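Local coordinates for protein hydratase ChsH1 (Mycobacterium tuberculosis, PDB 4W78) that hydrates the steroid enoyl-CoA 3-oxo-4,17-pregnadiene-20-carboxyl-CoA during breakdown of the cholesterol side chain, working in complex with ChsH2, at residues P20-D25 and G116-I121; P30-W35 and Q68-M73. All coordinates share one frame; numbering follows the deposited sequence. Where two conformers were deposited one is given.

Contact 1: residues P20-D25 and G116-I121; sequences PRLARD and GEQVSI
Q118 reaches A23 because its chain leaves with CG anti to the backbone N and then bends at chi2 (72°), which folds the carboxamide back over the 20-25 segment. From there NE2 donates to two backbone carbonyls: to A23 O at 3.0 Å, coming from the side of that carbonyl and tilted from its plane, and to V119 O at 3.0 Å. V119 O also accepts an almost straight bond from A23 N (2.9 Å, 171° at the hydrogen), so one carbonyl is gripped by two donors. A glutamine suits this place, being long enough to reach over and having two N-H groups on one nitrogen. The small methyl of A23 can face V119 O and the amide at close range. R21 bends at chi3 (58°), which sets I121 CG2 over one face of the guanidinium, toward its rim, 3.4 Å from NH2, while NH1 bonds T71 O. R21 and I121 form an antiparallel hydrogen-bonded pair, R21 N meeting I121 O and I121 N meeting R21 O, each at 2.9 Å. L22 and S120, a non-hydrogen-bonded pair, occupy the other face. The short strand 21-22 thus edges the hotdog-fold sheet beside strand 119-134, whose far side is bonded to 139-150. A water bridges the chains, donating to D25 O and accepting from V119 N. R24 holds D25 OD2 side-on; R24 also bonds N34, and D25 N33, of the second subunit. With backbone atoms the main acceptors, the join depends chiefly on main-chain polarity, and the Q118 amide adds a side-chain bond at A23.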
# COMPACT_ATOMS: atom_id res chain seq x y z
N PRO A 20 22.93 10.59 7.37
CA PRO A 20 21.86 10.50 6.37
C PRO A 20 21.56 9.05 5.96
O PRO A 20 22.47 8.25 5.70
CB PRO A 20 22.42 11.32 5.19
CG PRO A 20 23.32 12.32 5.84
CD PRO A 20 23.96 11.56 6.99
N ARG A 21 20.28 8.73 5.96
CA ARG A 21 19.79 7.40 5.63
C ARG A 21 19.04 7.52 4.31
O ARG A 21 18.11 8.31 4.20
CB ARG A 21 18.83 6.89 6.72
CG ARG A 21 18.10 5.61 6.35
CD ARG A 21 17.27 5.03 7.50
NE ARG A 21 16.24 5.93 8.04
CZ ARG A 21 15.02 6.06 7.52
NH1 ARG A 21 14.70 5.39 6.42
NH2 ARG A 21 14.14 6.88 8.08
N LEU A 22 19.47 6.74 3.33
CA LEU A 22 18.85 6.76 2.00
C LEU A 22 17.46 6.13 1.98
O LEU A 22 17.22 5.07 2.57
CB LEU A 22 19.72 6.03 0.98
CG LEU A 22 20.76 6.86 0.23
CD1 LEU A 22 21.80 7.43 1.20
CD2 LEU A 22 21.41 6.01 -0.85
N ALA A 23 16.56 6.79 1.26
CA ALA A 23 15.23 6.25 1.00
C ALA A 23 15.36 4.92 0.29
O ALA A 23 16.29 4.72 -0.51
CB ALA A 23 14.47 7.22 0.14
N ARG A 24 14.42 4.02 0.56
CA ARG A 24 14.44 2.71 -0.10
C ARG A 24 14.49 2.83 -1.62
O ARG A 24 15.21 2.09 -2.29
CB ARG A 24 13.20 1.89 0.32
CG ARG A 24 13.22 0.48 -0.23
CD ARG A 24 11.87 -0.21 -0.04
NE ARG A 24 10.86 0.37 -0.91
CZ ARG A 24 9.59 -0.03 -0.98
NH1 ARG A 24 9.15 -1.03 -0.23
NH2 ARG A 24 8.78 0.59 -1.82
N ASP A 25 13.70 3.76 -2.16
CA ASP A 25 13.62 3.98 -3.60
C ASP A 25 13.90 5.43 -3.91
O ASP A 25 13.64 6.30 -3.08
CB ASP A 25 12.19 3.68 -4.12
CG ASP A 25 11.58 2.44 -3.50
OD1 ASP A 25 11.95 1.33 -3.91
OD2 ASP A 25 10.72 2.59 -2.60
N GLY A 116 13.36 9.93 -9.98
CA GLY A 116 14.75 9.58 -10.18
C GLY A 116 15.66 10.15 -9.11
O GLY A 116 16.74 9.61 -8.86
N GLU A 117 15.22 11.22 -8.45
CA GLU A 117 16.02 11.79 -7.37
C GLU A 117 15.96 10.92 -6.13
O GLU A 117 14.90 10.40 -5.78
CB GLU A 117 15.57 13.21 -7.05
CG GLU A 117 15.79 14.16 -8.22
CD GLU A 117 15.74 15.61 -7.81
OE1 GLU A 117 14.64 16.11 -7.48
OE2 GLU A 117 16.81 16.25 -7.82
N GLN A 118 17.12 10.74 -5.50
CA GLN A 118 17.28 9.90 -4.32
C GLN A 118 17.38 10.76 -3.06
O GLN A 118 18.32 11.52 -2.89
CB GLN A 118 18.56 9.06 -4.46
CG GLN A 118 18.99 8.33 -3.20
CD GLN A 118 18.08 7.15 -2.88
OE1 GLN A 118 17.97 6.20 -3.67
NE2 GLN A 118 17.44 7.20 -1.72
N VAL A 119 16.40 10.62 -2.17
CA VAL A 119 16.36 11.41 -0.93
C VAL A 119 17.01 10.67 0.23
O VAL A 119 17.00 9.44 0.29
CB VAL A 119 14.89 11.76 -0.58
CG1 VAL A 119 14.78 12.48 0.74
CG2 VAL A 119 14.26 12.60 -1.70
N SER A 120 17.65 11.43 1.13
CA SER A 120 18.12 10.87 2.40
C SER A 120 17.50 11.65 3.56
O SER A 120 17.06 12.77 3.38
CB SER A 120 19.64 10.93 2.50
OG SER A 120 20.06 12.28 2.59
N ILE A 121 17.49 11.05 4.75
CA ILE A 121 16.90 11.69 5.92
C ILE A 121 17.88 11.70 7.08
O ILE A 121 18.61 10.73 7.29
CB ILE A 121 15.58 10.98 6.34
CG1 ILE A 121 14.89 11.70 7.51
CG2 ILE A 121 15.85 9.50 6.68
CD1 ILE A 121 13.54 11.09 7.88
O HOH W 1 13.90 9.05 -2.64

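Contact 2: residues P30-W35 and Q68-M73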
# COMPACT_ATOMS: atom_id res chain seq x y z
N PRO A 30 5.51 5.14 -9.94
CA PRO A 30 4.55 4.17 -9.41
C PRO A 30 4.06 4.54 -8.01
O PRO A 30 2.85 4.44 -7.74
CB PRO A 30 5.33 2.85 -9.41
CG PRO A 30 6.28 3.02 -10.58
CD PRO A 30 6.72 4.47 -10.46
N MET A 31 4.96 4.99 -7.14
CA MET A 31 4.54 5.40 -5.80
C MET A 31 3.79 6.74 -5.78
O MET A 31 2.88 6.89 -4.98
CB MET A 31 5.73 5.42 -4.85
CG MET A 31 6.18 4.03 -4.54
SD MET A 31 7.61 3.93 -3.46
CE MET A 31 7.13 5.04 -2.13
N ILE A 32 4.14 7.68 -6.65
CA ILE A 32 3.35 8.88 -6.81
C ILE A 32 1.94 8.49 -7.23
O ILE A 32 0.96 9.02 -6.68
CB ILE A 32 3.96 9.83 -7.86
CG1 ILE A 32 5.30 10.38 -7.36
CG2 ILE A 32 2.97 10.96 -8.21
CD1 ILE A 32 6.04 11.18 -8.42
N ASN A 33 1.84 7.57 -8.19
CA ASN A 33 0.53 7.11 -8.65
C ASN A 33 -0.30 6.52 -7.52
O ASN A 33 -1.48 6.84 -7.39
CB ASN A 33 0.67 6.09 -9.79
CG ASN A 33 1.10 6.72 -11.12
OD1 ASN A 33 0.98 7.92 -11.31
ND2 ASN A 33 1.56 5.90 -12.05
N ASN A 34 0.31 5.66 -6.71
CA ASN A 34 -0.43 5.04 -5.61
C ASN A 34 -0.96 6.11 -4.67
O ASN A 34 -2.09 6.02 -4.17
CB ASN A 34 0.45 4.05 -4.84
CG ASN A 34 0.76 2.78 -5.63
OD1 ASN A 34 0.08 2.45 -6.60
ND2 ASN A 34 1.77 2.05 -5.19
N TRP A 35 -0.13 7.11 -4.41
CA TRP A 35 -0.44 8.17 -3.45
C TRP A 35 -1.52 9.11 -3.98
O TRP A 35 -2.52 9.33 -3.29
CB TRP A 35 0.85 8.91 -3.10
CG TRP A 35 0.81 9.86 -1.93
CD1 TRP A 35 1.23 9.62 -0.66
CD2 TRP A 35 0.39 11.23 -1.97
NE1 TRP A 35 1.08 10.76 0.12
CE2 TRP A 35 0.56 11.76 -0.67
CE3 TRP A 35 -0.10 12.06 -2.98
CZ2 TRP A 35 0.25 13.07 -0.35
CZ3 TRP A 35 -0.44 13.38 -2.65
CH2 TRP A 35 -0.26 13.86 -1.35
N GLN A 68 7.97 12.65 3.40
CA GLN A 68 8.19 11.67 4.45
C GLN A 68 7.93 10.25 3.98
O GLN A 68 8.45 9.29 4.55
CB GLN A 68 7.30 12.02 5.65
CG GLN A 68 7.61 11.32 6.94
CD GLN A 68 6.85 11.92 8.11
OE1 GLN A 68 6.34 13.03 8.03
NE2 GLN A 68 6.76 11.19 9.20
N VAL A 69 7.12 10.09 2.92
CA VAL A 69 6.82 8.76 2.40
C VAL A 69 8.08 8.06 1.89
O VAL A 69 8.28 6.87 2.12
CB VAL A 69 5.76 8.85 1.27
CG1 VAL A 69 5.44 7.48 0.72
CG2 VAL A 69 4.50 9.51 1.82
N TRP A 70 8.95 8.81 1.22
CA TRP A 70 10.10 8.19 0.59
C TRP A 70 10.98 7.49 1.60
O TRP A 70 11.55 6.43 1.30
CB TRP A 70 10.92 9.23 -0.20
CG TRP A 70 10.08 9.97 -1.18
CD1 TRP A 70 9.81 11.30 -1.18
CD2 TRP A 70 9.35 9.41 -2.29
NE1 TRP A 70 8.97 11.62 -2.23
CE2 TRP A 70 8.68 10.48 -2.92
CE3 TRP A 70 9.21 8.12 -2.81
CZ2 TRP A 70 7.87 10.29 -4.03
CZ3 TRP A 70 8.40 7.93 -3.92
CH2 TRP A 70 7.75 9.02 -4.52
N THR A 71 11.07 8.06 2.81
CA THR A 71 12.00 7.54 3.80
C THR A 71 11.36 6.71 4.91
O THR A 71 12.02 6.35 5.88
CB THR A 71 12.87 8.66 4.41
OG1 THR A 71 12.03 9.75 4.78
CG2 THR A 71 13.88 9.18 3.38
N MET A 72 10.08 6.38 4.77
CA MET A 72 9.45 5.48 5.73
C MET A 72 10.18 4.14 5.77
O MET A 72 10.64 3.65 4.73
CB MET A 72 7.97 5.25 5.39
CG MET A 72 7.12 6.51 5.50
SD MET A 72 6.98 7.14 7.20
CE MET A 72 5.70 6.10 7.86
N MET A 73 10.28 3.55 6.96
CA MET A 73 11.03 2.31 7.16
C MET A 73 10.37 1.07 6.56
O MET A 73 11.06 0.08 6.27
CB MET A 73 11.30 2.09 8.66
CG MET A 73 12.35 3.00 9.28
SD MET A 73 14.05 2.74 8.70
CE MET A 73 14.12 0.95 8.51
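The M31 and W70 side chains run antiparallel alongside one another, and the methionine makes the closest approach: CE lies 3.6 Å from W70 CZ3, with CB close to the same ring atom. A bend at chi3 (49°) turns that terminal methyl to the indole and to V69, whose CG1 is 4.1 Å from M31 CE. The sulfur approaches obliquely, SD being 5.4 Å from the centroid of the six-membered ring, a loose Met-aromatic contact. I32 meets the indole at its edge, in plane, with CG1 4.0 Å from W70 CH2. One turn along the helix, W35 takes the other branch of V69, its NE1 lying 4.0 Å from CG2. The unbranched, flexible methionine can touch the indole with both CB and CE, and branched valine offers a methyl to each of two neighbours. In this hotdog-family subunit the contact joins helix 29-39 to the short, weakly bonded helix 67-70, with no hydrogen bond between 30-35 and 68-73. Further out, N28 accepts from M31 N through its side chain and touches W70, while P63 and M66 pack on W35. R28 of the ChsH2 chain donates to V69 O and packs on M31, and P30 of the second subunit also lies against M31.

Contact 1 lies partly open at the edge of the sheet and is held by backbone and amide hydrogen bonds; contact 2 is buried throughout and joins two helices through apolar, aromatic and sulfur contacts, with no hydrogen bond across its segments. They share no helix or strand, yet contact 2 is nested in the chain between the two segments of contact 1, and the two meet directly. Besides the arginine bond to T71, A23 packs on the W70 carbonyl, and D25 lies against the sulfur of M31. Both also reach the second subunit, and reciprocally: the 20-25 segment of one copy bonds the 30-35 helix of the other.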